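Local atomic coordinates of 5-ketofructose reductase (Gluconobacter sp., PDB entry 7COK), a protein that reduces 5-ketofructose, probably to fructose with a nicotinamide cofactor, and belongs to a novel class of the shikimate dehydrogenase family. Residues 26-29 with 30-33; 110-113 with 114-118; 256-259 with 260-263; 273-276 with 277-280. One frame throughout, in Å; residues are numbered along the deposited sequence.

Contact 1: 26-29 with 30-33; sequences MVEA and GYHH
Val-27 and Tyr-31 sit one helical turn apart and run side by side in the same direction, the valine lying over one face of the phenol ring. The touching branch is CG1: Val-27 CG1 is 3.8 Å from the centroid of the Tyr-31 ring and 25° off its normal, a CH-pi contact displaced toward the hydroxyl end, where Val-27 CG1 comes within 3.5 Å of Tyr-31 CZ. With chi1 172°, CG1 lies beside the carbonyl carbon, on the side of the following turn where Tyr-31 stands, and CG2 lies beside the backbone N. Glu-28 meets the ring differently. Its chain slants across the tyrosine, with Glu-28 CG 4.2 Å from Tyr-31 CD2, and runs on extended to a carboxylate whose plane is turned 48° from the ring. That carboxylate is gripped from outside, OE1 by a salt bridge to Arg-39 of the second subunit and OE2 by the backbone N of Tyr-40, while Tyr-31 OH bonds to Thr-11 OG1. Beneath the side chains, Tyr-31 N donates to Val-27 O over 2.9 Å. This i to i+4 pairing belongs to helix 23-34, the crossover of the beta-alpha-beta unit formed with strands 9-15 and 38-44 in the substrate-binding domain of the shikimate dehydrogenase family.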
loop_
_atom_site.group_PDB
_atom_site.type_symbol
_atom_site.label_atom_id
_atom_site.label_comp_id
_atom_site.label_asym_id
_atom_site.label_seq_id
_atom_site.Cartn_x
_atom_site.Cartn_y
_atom_site.Cartn_z
ATOM N N MET A 26 7.983 -10.305 7.183
ATOM C CA MET A 26 7.777 -10.671 8.566
ATOM C C MET A 26 6.383 -10.234 9.063
ATOM O O MET A 26 5.598 -11.024 9.592
ATOM C CB MET A 26 8.891 -10.092 9.428
ATOM C CG MET A 26 8.767 -10.479 10.887
ATOM S SD MET A 26 9.943 -9.632 11.930
ATOM C CE MET A 26 9.325 -7.954 11.930
ATOM N N VAL A 27 6.083 -8.961 8.885
ATOM C CA VAL A 27 4.870 -8.388 9.417
ATOM C C VAL A 27 3.652 -8.990 8.700
ATOM O O VAL A 27 2.707 -9.335 9.358
ATOM C CB VAL A 27 4.906 -6.847 9.314
ATOM C CG1 VAL A 27 3.561 -6.254 9.679
ATOM C CG2 VAL A 27 5.986 -6.306 10.247
ATOM N N GLU A 28 3.716 -9.181 7.385
ATOM C CA GLU A 28 2.559 -9.719 6.657
ATOM C C GLU A 28 2.354 -11.182 7.015
ATOM O O GLU A 28 1.202 -11.634 7.056
ATOM C CB GLU A 28 2.670 -9.488 5.157
ATOM C CG GLU A 28 2.423 -8.023 4.814
ATOM C CD GLU A 28 2.255 -7.762 3.340
ATOM O OE1 GLU A 28 2.666 -8.610 2.518
ATOM O OE2 GLU A 28 1.706 -6.698 2.989
ATOM N N ALA A 29 3.435 -11.896 7.336
ATOM C CA ALA A 29 3.261 -13.278 7.803
ATOM C C ALA A 29 2.446 -13.291 9.104
ATOM O O ALA A 29 1.528 -14.116 9.292
ATOM C CB ALA A 29 4.605 -13.951 7.961
ATOM N N GLY A 30 2.744 -12.337 9.981
ATOM C CA GLY A 30 1.971 -12.116 11.196
ATOM C C GLY A 30 0.521 -11.743 10.935
ATOM O O GLY A 30 -0.380 -12.329 11.525
ATOM N N TYR A 31 0.301 -10.787 10.031
ATOM C CA TYR A 31 -1.062 -10.401 9.657
ATOM C C TYR A 31 -1.873 -11.616 9.160
ATOM O O TYR A 31 -3.015 -11.810 9.567
ATOM C CB TYR A 31 -1.062 -9.336 8.560
ATOM C CG TYR A 31 -0.607 -7.927 8.943
ATOM C CD1 TYR A 31 -0.680 -7.450 10.258
ATOM C CD2 TYR A 31 -0.110 -7.078 7.967
ATOM C CE1 TYR A 31 -0.288 -6.152 10.558
ATOM C CE2 TYR A 31 0.292 -5.781 8.262
ATOM C CZ TYR A 31 0.207 -5.325 9.563
ATOM O OH TYR A 31 0.628 -4.039 9.890
ATOM N N HIS A 32 -1.251 -12.427 8.302
ATOM C CA HIS A 32 -1.937 -13.561 7.669
ATOM C C HIS A 32 -2.272 -14.623 8.706
ATOM O O HIS A 32 -3.370 -15.154 8.706
ATOM C CB HIS A 32 -1.087 -14.119 6.536
ATOM C CG HIS A 32 -1.731 -15.255 5.807
ATOM N ND1 HIS A 32 -2.737 -15.069 4.884
ATOM C CD2 HIS A 32 -1.521 -16.592 5.876
ATOM C CE1 HIS A 32 -3.105 -16.242 4.396
ATOM N NE2 HIS A 32 -2.386 -17.181 4.984
ATOM N N HIS A 33 -1.343 -14.874 9.632
ATOM C CA HIS A 33 -1.556 -15.863 10.682
ATOM C C HIS A 33 -2.734 -15.461 11.570
ATOM O O HIS A 33 -3.517 -16.341 12.017
ATOM C CB HIS A 33 -0.256 -16.041 11.494
ATOM C CG HIS A 33 -0.317 -17.125 12.538
ATOM N ND1 HIS A 33 -0.869 -16.932 13.786
ATOM C CD2 HIS A 33 0.138 -18.399 12.517
ATOM C CE1 HIS A 33 -0.765 -18.050 14.489
ATOM N NE2 HIS A 33 -0.142 -18.947 13.746
#

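Contact 2: 110-113 with 114-118; sequences KGFL and ASLKT
One face of the Phe-112 ring is overlaid by Leu-116, whose CB stands 4.2 Å above the ring plane and is offset toward the rim. A second atom of the same leucine comes near the far end of the ring, Phe-112 CZ being 4.1 Å from Leu-116 CD2, and the two side chains point the same way. Both have CG anti to the backbone N, at chi1 160° for Phe-112 and -174° for Leu-116, which, at i, i+4 spacing on one helix, gives them this shared direction. Ile-139 of helix 134-145 also packs on Phe-112. Leu-113 meets Lys-117 through its branch point: the slanting, extended lysine chain brings Lys-117 CE to 4.1 Å from Leu-113 CG. The backbone beneath keeps to alpha geometry, as Leu-116 N to Phe-112 O at 2.8 Å attests. Ser-115 O accepts from both Thr-118 N, at 3.2 Å, and Thr-118 OG1, at 2.6 Å, the hydroxyl lying in the carbonyl plane. Phe-112 and Leu-116 form the apolar side of an amphipathic helix: they pack on Ile-195 and Ile-193 of the parallel, Rossmann-type sheet and on Leu-143 of helix 134-145, while Lys-117 is exposed.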
loop_
_atom_site.group_PDB
_atom_site.type_symbol
_atom_site.label_atom_id
_atom_site.label_comp_id
_atom_site.label_asym_id
_atom_site.label_seq_id
_atom_site.Cartn_x
_atom_site.Cartn_y
_atom_site.Cartn_z
ATOM N N LYS A 110 13.386 -1.335 22.123
ATOM C CA LYS A 110 12.278 -2.058 22.783
ATOM C C LYS A 110 12.238 -3.543 22.425
ATOM O O LYS A 110 11.772 -4.328 23.249
ATOM C CB LYS A 110 10.922 -1.416 22.440
ATOM C CG LYS A 110 10.717 -0.032 23.035
ATOM C CD LYS A 110 9.294 0.489 22.829
ATOM C CE LYS A 110 9.113 1.949 23.273
ATOM N NZ LYS A 110 9.448 2.197 24.703
ATOM N N GLY A 111 12.696 -3.922 21.221
ATOM C CA GLY A 111 12.779 -5.343 20.850
ATOM C C GLY A 111 13.718 -6.050 21.806
ATOM O O GLY A 111 13.409 -7.114 22.319
ATOM N N PHE A 112 14.860 -5.431 22.065
ATOM C CA PHE A 112 15.831 -5.974 23.004
ATOM C C PHE A 112 15.238 -6.074 24.412
ATOM O O PHE A 112 15.378 -7.116 25.064
ATOM C CB PHE A 112 17.121 -5.127 23.039
ATOM C CG PHE A 112 17.914 -5.346 24.285
ATOM C CD1 PHE A 112 18.659 -6.521 24.446
ATOM C CD2 PHE A 112 17.827 -4.447 25.355
ATOM C CE1 PHE A 112 19.363 -6.762 25.626
ATOM C CE2 PHE A 112 18.500 -4.691 26.539
ATOM C CZ PHE A 112 19.260 -5.843 26.684
ATOM N N LEU A 113 14.615 -4.997 24.888
ATOM C CA LEU A 113 13.991 -4.986 26.195
ATOM C C LEU A 113 12.944 -6.081 26.360
ATOM O O LEU A 113 12.939 -6.765 27.382
ATOM C CB LEU A 113 13.476 -3.593 26.547
ATOM C CG LEU A 113 13.168 -3.301 28.000
ATOM C CD1 LEU A 113 14.466 -3.231 28.809
ATOM C CD2 LEU A 113 12.383 -2.003 28.170
ATOM N N ALA A 114 12.099 -6.298 25.346
ATOM C CA ALA A 114 11.137 -7.403 25.401
ATOM C C ALA A 114 11.845 -8.753 25.468
ATOM O O ALA A 114 11.476 -9.608 26.268
ATOM C CB ALA A 114 10.188 -7.356 24.218
ATOM N N SER A 115 12.879 -8.960 24.653
ATOM C CA SER A 115 13.665 -10.197 24.757
ATOM C C SER A 115 14.261 -10.373 26.162
ATOM O O SER A 115 14.192 -11.466 26.744
ATOM C CB SER A 115 14.780 -10.211 23.719
ATOM O OG SER A 115 14.253 -10.377 22.388
ATOM N N LEU A 116 14.828 -9.284 26.703
ATOM C CA LEU A 116 15.448 -9.296 28.039
ATOM C C LEU A 116 14.446 -9.741 29.102
ATOM O O LEU A 116 14.752 -10.607 29.931
ATOM C CB LEU A 116 16.030 -7.917 28.400
ATOM C CG LEU A 116 16.814 -7.920 29.726
ATOM C CD1 LEU A 116 18.061 -8.790 29.656
ATOM C CD2 LEU A 116 17.129 -6.505 30.183
ATOM N N LYS A 117 13.248 -9.164 29.043
ATOM C CA LYS A 117 12.201 -9.419 30.027
ATOM C C LYS A 117 11.744 -10.881 30.085
ATOM O O LYS A 117 11.192 -11.313 31.111
ATOM C CB LYS A 117 11.037 -8.459 29.820
ATOM C CG LYS A 117 11.358 -7.070 30.362
ATOM C CD LYS A 117 10.307 -6.030 30.036
ATOM C CE LYS A 117 10.532 -4.756 30.821
ATOM N NZ LYS A 117 9.387 -3.816 30.659
ATOM N N THR A 118 12.003 -11.654 29.027
ATOM C CA THR A 118 11.739 -13.109 29.083
ATOM C C THR A 118 12.677 -13.846 30.032
ATOM O O THR A 118 12.395 -14.994 30.415
ATOM C CB THR A 118 11.784 -13.818 27.701
ATOM O OG1 THR A 118 13.102 -13.767 27.168
ATOM C CG2 THR A 118 10.807 -13.188 26.710
#

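Contact 3: 256-259 with 260-263; sequences GVIG and VEIW
Successive i+4 bonds carry the backbone from Gly-256 to Trp-263 as regular alpha helix: Val-260 N reaches Gly-256 O at 3.0 Å with an N-H...O angle of 164°, and Trp-263 N reaches Gly-259 O at 2.9 Å. The indole of Trp-263 lies against this last carbonyl. Gly-259 O stands 3.2 Å above the ring plane, offset toward the rim, and Trp-263 CG is its nearest ring atom, also at 3.2 Å. The same oxygen accepts the backbone N-H of Trp-263 and sits over one face of its indole, near the CG end. CG anti to the carbonyl carbon of Trp-263 (chi1 -65°) folds the ring back over the preceding turn, while NE1 makes a weak hydrogen bond to Val-95 O.

These residues belong to helix 248-264, within the C-terminal region characteristic of shikimate 5'-dehydrogenases. It packs against helix 23-34, where Val-260 and Trp-263 both meet Tyr-31, and Trp-263 also touches Cys-94 of strand 94-98, part of the mixed sheet.

Two further pairs follow the same i, i+4 spacing. Ile-258 and Ile-262 slant across each other, and the contact is made by a branch methyl and a chain end, Ile-258 CG2 to Ile-262 CD1 at 4.0 Å. Glu-261, extended beyond CG, slants across Val-257, with Val-257 CG1 3.9 Å from Glu-261 OE2, a nonpolar flank for one carboxylate oxygen. That oxygen bonds to Thr-267 OG1, in the loop leading to helix 270-281, so the chain reaching back along its own helix also ties it to the connection that follows.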
loop_
_atom_site.group_PDB
_atom_site.type_symbol
_atom_site.label_atom_id
_atom_site.label_comp_id
_atom_site.label_asym_id
_atom_site.label_seq_id
_atom_site.Cartn_x
_atom_site.Cartn_y
_atom_site.Cartn_z
ATOM N N GLY A 256 8.723 -5.751 15.695
ATOM C CA GLY A 256 7.534 -5.820 14.823
ATOM C C GLY A 256 6.263 -6.033 15.605
ATOM O O GLY A 256 5.223 -5.451 15.267
ATOM N N VAL A 257 6.320 -6.914 16.609
ATOM C CA VAL A 257 5.159 -7.151 17.481
ATOM C C VAL A 257 4.739 -5.865 18.200
ATOM O O VAL A 257 3.557 -5.492 18.183
ATOM C CB VAL A 257 5.404 -8.287 18.489
ATOM C CG1 VAL A 257 4.290 -8.371 19.552
ATOM C CG2 VAL A 257 5.543 -9.616 17.766
ATOM N N ILE A 258 5.711 -5.185 18.818
ATOM C CA ILE A 258 5.441 -3.921 19.508
ATOM C C ILE A 258 4.850 -2.863 18.579
ATOM O O ILE A 258 3.896 -2.186 18.972
ATOM C CB ILE A 258 6.708 -3.422 20.239
ATOM C CG1 ILE A 258 7.053 -4.349 21.415
ATOM C CG2 ILE A 258 6.570 -1.971 20.724
ATOM C CD1 ILE A 258 8.524 -4.304 21.790
ATOM N N GLY A 259 5.412 -2.731 17.379
ATOM C CA GLY A 259 4.936 -1.760 16.389
ATOM C C GLY A 259 3.488 -2.009 16.002
ATOM O O GLY A 259 2.685 -1.082 15.952
ATOM N N VAL A 260 3.158 -3.266 15.719
ATOM C CA VAL A 260 1.788 -3.608 15.354
ATOM C C VAL A 260 0.832 -3.459 16.539
ATOM O O VAL A 260 -0.321 -3.061 16.347
ATOM C CB VAL A 260 1.708 -4.980 14.670
ATOM C CG1 VAL A 260 0.271 -5.364 14.368
ATOM C CG2 VAL A 260 2.502 -4.972 13.368
ATOM N N GLU A 261 1.308 -3.743 17.755
ATOM C CA GLU A 261 0.521 -3.408 18.945
ATOM C C GLU A 261 0.189 -1.920 19.002
ATOM O O GLU A 261 -0.955 -1.561 19.272
ATOM C CB GLU A 261 1.195 -3.873 20.236
ATOM C CG GLU A 261 1.181 -5.375 20.442
ATOM C CD GLU A 261 2.016 -5.809 21.636
ATOM O OE1 GLU A 261 2.902 -5.050 22.116
ATOM O OE2 GLU A 261 1.783 -6.939 22.106
ATOM N N ILE A 262 1.175 -1.078 18.707
ATOM C CA ILE A 262 0.977 0.386 18.679
ATOM C C ILE A 262 -0.025 0.765 17.595
ATOM O O ILE A 262 -0.904 1.585 17.824
ATOM C CB ILE A 262 2.324 1.138 18.522
ATOM C CG1 ILE A 262 3.149 1.008 19.820
ATOM C CG2 ILE A 262 2.120 2.621 18.184
ATOM C CD1 ILE A 262 4.610 1.421 19.704
ATOM N N TRP A 263 0.123 0.182 16.415
ATOM C CA TRP A 263 -0.723 0.538 15.273
ATOM C C TRP A 263 -2.159 0.053 15.343
ATOM O O TRP A 263 -3.100 0.780 14.948
ATOM C CB TRP A 263 -0.119 -0.019 13.987
ATOM C CG TRP A 263 1.197 0.572 13.609
ATOM C CD1 TRP A 263 1.713 1.781 13.995
ATOM C CD2 TRP A 263 2.115 0.023 12.679
ATOM N NE1 TRP A 263 2.935 1.976 13.400
ATOM C CE2 TRP A 263 3.198 0.920 12.572
ATOM C CE3 TRP A 263 2.149 -1.170 11.946
ATOM C CZ2 TRP A 263 4.305 0.665 11.747
ATOM C CZ3 TRP A 263 3.226 -1.424 11.128
ATOM C CH2 TRP A 263 4.304 -0.506 11.034
#

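Contact 4: 273-276 with 277-280; sequences MAQT and LENI
Thr-276, Gln-275 and Leu-277 give up the most surface to the local packing of this helix, each in a different way. Thr-276 turns its methyl branch along the helix: CG2 stands anti to the backbone N and lies beside Ile-280, with Thr-276 CG2 3.9 Å from Ile-280 CD1 and the two side chains pointing the same way. Ile-280 CD1 also rests 3.4 Å from Thr-276 O. The hydroxyl branch goes back instead, Thr-276 OG1 bonding to Val-272 O one turn earlier.

Gln-275 bends at chi2 (52°), which brings its amide round toward Asn-279. Gln-275 NE2 reaches Asn-279 OD1 at 2.9 Å, but the N-H...O angle of 122° makes this a weak bond, and the two amide planes stand 75° apart. The glutamine side chain as a whole crosses that of Glu-278 at about a right angle, with Gln-275 OE1 4.1 Å from Glu-278 CB.

Leu-277 belongs to the apolar side. Leu-277 N donates to Met-273 O at 3.2 Å, and Leu-277 CG lies 3.8 Å from Met-273 O. Beyond the segments it packs on Met-26 and Pro-22, while Ile-280 meets Phe-6 of the second subunit.

Thr-276, Leu-277 and Ile-280 thus serve the side that meets helix 23-34, Met-273 and Ala-274 pack on helix 248-264, and Gln-275 and Asn-279 are exposed. The poor alignment suggests that this exposed amide pair adds little to what the backbone bonds already hold; Gln-275 also touches a crystal neighbour, which may influence its pose.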
loop_
_atom_site.group_PDB
_atom_site.type_symbol
_atom_site.label_atom_id
_atom_site.label_comp_id
_atom_site.label_asym_id
_atom_site.label_seq_id
_atom_site.Cartn_x
_atom_site.Cartn_y
_atom_site.Cartn_z
ATOM N N MET A 273 6.491 -15.077 12.640
ATOM C CA MET A 273 7.314 -13.958 12.232
ATOM C C MET A 273 8.792 -14.372 12.210
ATOM O O MET A 273 9.511 -14.116 11.233
ATOM C CB MET A 273 7.075 -12.776 13.159
ATOM C CG MET A 273 5.672 -12.227 12.958
ATOM S SD MET A 273 5.237 -11.007 14.196
ATOM C CE MET A 273 6.121 -9.585 13.552
ATOM N N ALA A 274 9.213 -15.068 13.263
ATOM C CA ALA A 274 10.577 -15.566 13.386
ATOM C C ALA A 274 10.928 -16.554 12.300
ATOM O O ALA A 274 11.972 -16.431 11.663
ATOM C CB ALA A 274 10.783 -16.199 14.740
ATOM N N GLN A 275 10.037 -17.520 12.067
ATOM C CA GLN A 275 10.282 -18.514 11.025
ATOM C C GLN A 275 10.396 -17.874 9.648
ATOM O O GLN A 275 11.249 -18.276 8.855
ATOM C CB GLN A 275 9.249 -19.653 11.046
ATOM C CG GLN A 275 9.643 -20.874 10.176
ATOM C CD GLN A 275 11.051 -21.429 10.451
ATOM O OE1 GLN A 275 11.547 -21.398 11.572
ATOM N NE2 GLN A 275 11.707 -21.929 9.408
ATOM N N THR A 276 9.602 -16.822 9.400
ATOM C CA THR A 276 9.687 -16.065 8.146
ATOM C C THR A 276 11.095 -15.450 7.938
ATOM O O THR A 276 11.676 -15.556 6.844
ATOM C CB THR A 276 8.597 -14.983 8.121
ATOM O OG1 THR A 276 7.319 -15.622 8.186
ATOM C CG2 THR A 276 8.656 -14.120 6.862
ATOM N N LEU A 277 11.637 -14.822 8.983
ATOM C CA LEU A 277 13.001 -14.291 8.937
ATOM C C LEU A 277 14.053 -15.403 8.811
ATOM O O LEU A 277 14.995 -15.271 8.028
ATOM C CB LEU A 277 13.276 -13.426 10.169
ATOM C CG LEU A 277 12.597 -12.070 10.342
ATOM C CD1 LEU A 277 13.170 -11.443 11.608
ATOM C CD2 LEU A 277 12.846 -11.160 9.146
ATOM N N GLU A 278 13.868 -16.521 9.515
ATOM C CA GLU A 278 14.817 -17.652 9.387
ATOM C C GLU A 278 14.867 -18.158 7.946
ATOM O O GLU A 278 15.966 -18.402 7.405
ATOM C CB GLU A 278 14.444 -18.811 10.306
ATOM C CG GLU A 278 14.436 -18.515 11.803
ATOM C CD GLU A 278 15.786 -18.640 12.502
ATOM O OE1 GLU A 278 16.808 -18.958 11.867
ATOM O OE2 GLU A 278 15.820 -18.409 13.729
ATOM N N ASN A 279 13.695 -18.273 7.301
ATOM C CA ASN A 279 13.638 -18.689 5.891
ATOM C C ASN A 279 14.307 -17.698 4.937
ATOM O O ASN A 279 15.047 -18.110 4.032
ATOM C CB ASN A 279 12.202 -18.977 5.426
ATOM C CG ASN A 279 11.572 -20.189 6.107
ATOM O OD1 ASN A 279 12.255 -21.003 6.713
ATOM N ND2 ASN A 279 10.247 -20.320 5.972
ATOM N N ILE A 280 14.051 -16.403 5.141
ATOM C CA ILE A 280 14.667 -15.329 4.350
ATOM C C ILE A 280 16.197 -15.345 4.475
ATOM O O ILE A 280 16.903 -15.216 3.471
ATOM C CB ILE A 280 14.071 -13.957 4.727
ATOM C CG1 ILE A 280 12.644 -13.843 4.196
ATOM C CG2 ILE A 280 14.886 -12.809 4.132
ATOM C CD1 ILE A 280 11.814 -12.809 4.919
#

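The four contacts come in series along the chain, each within one helix: 23-34, 110-117, 248-264 and 270-281. Contacts 1, 3 and 4 gather on helices that touch one another. Centres of contacts 1 and 3 are 12 Å apart, of 1 and 4 11 Å, and of 3 and 4 18 Å; Val-257 CG2 and Met-273 SD join the last pair at 3.8 Å. Contact 2 lies 21 Å from contact 1 and 19 Å from contact 4, touching neither, but 14 Å from contact 3, which it meets through Ile-258 CD1, 3.6 Å from Lys-110 O. The C-terminal helices thus pack back on the N-terminal substrate-binding domain, and helix 248-264 also touches helix 110-117 beside the Rossmann-type sheet, linking both parts.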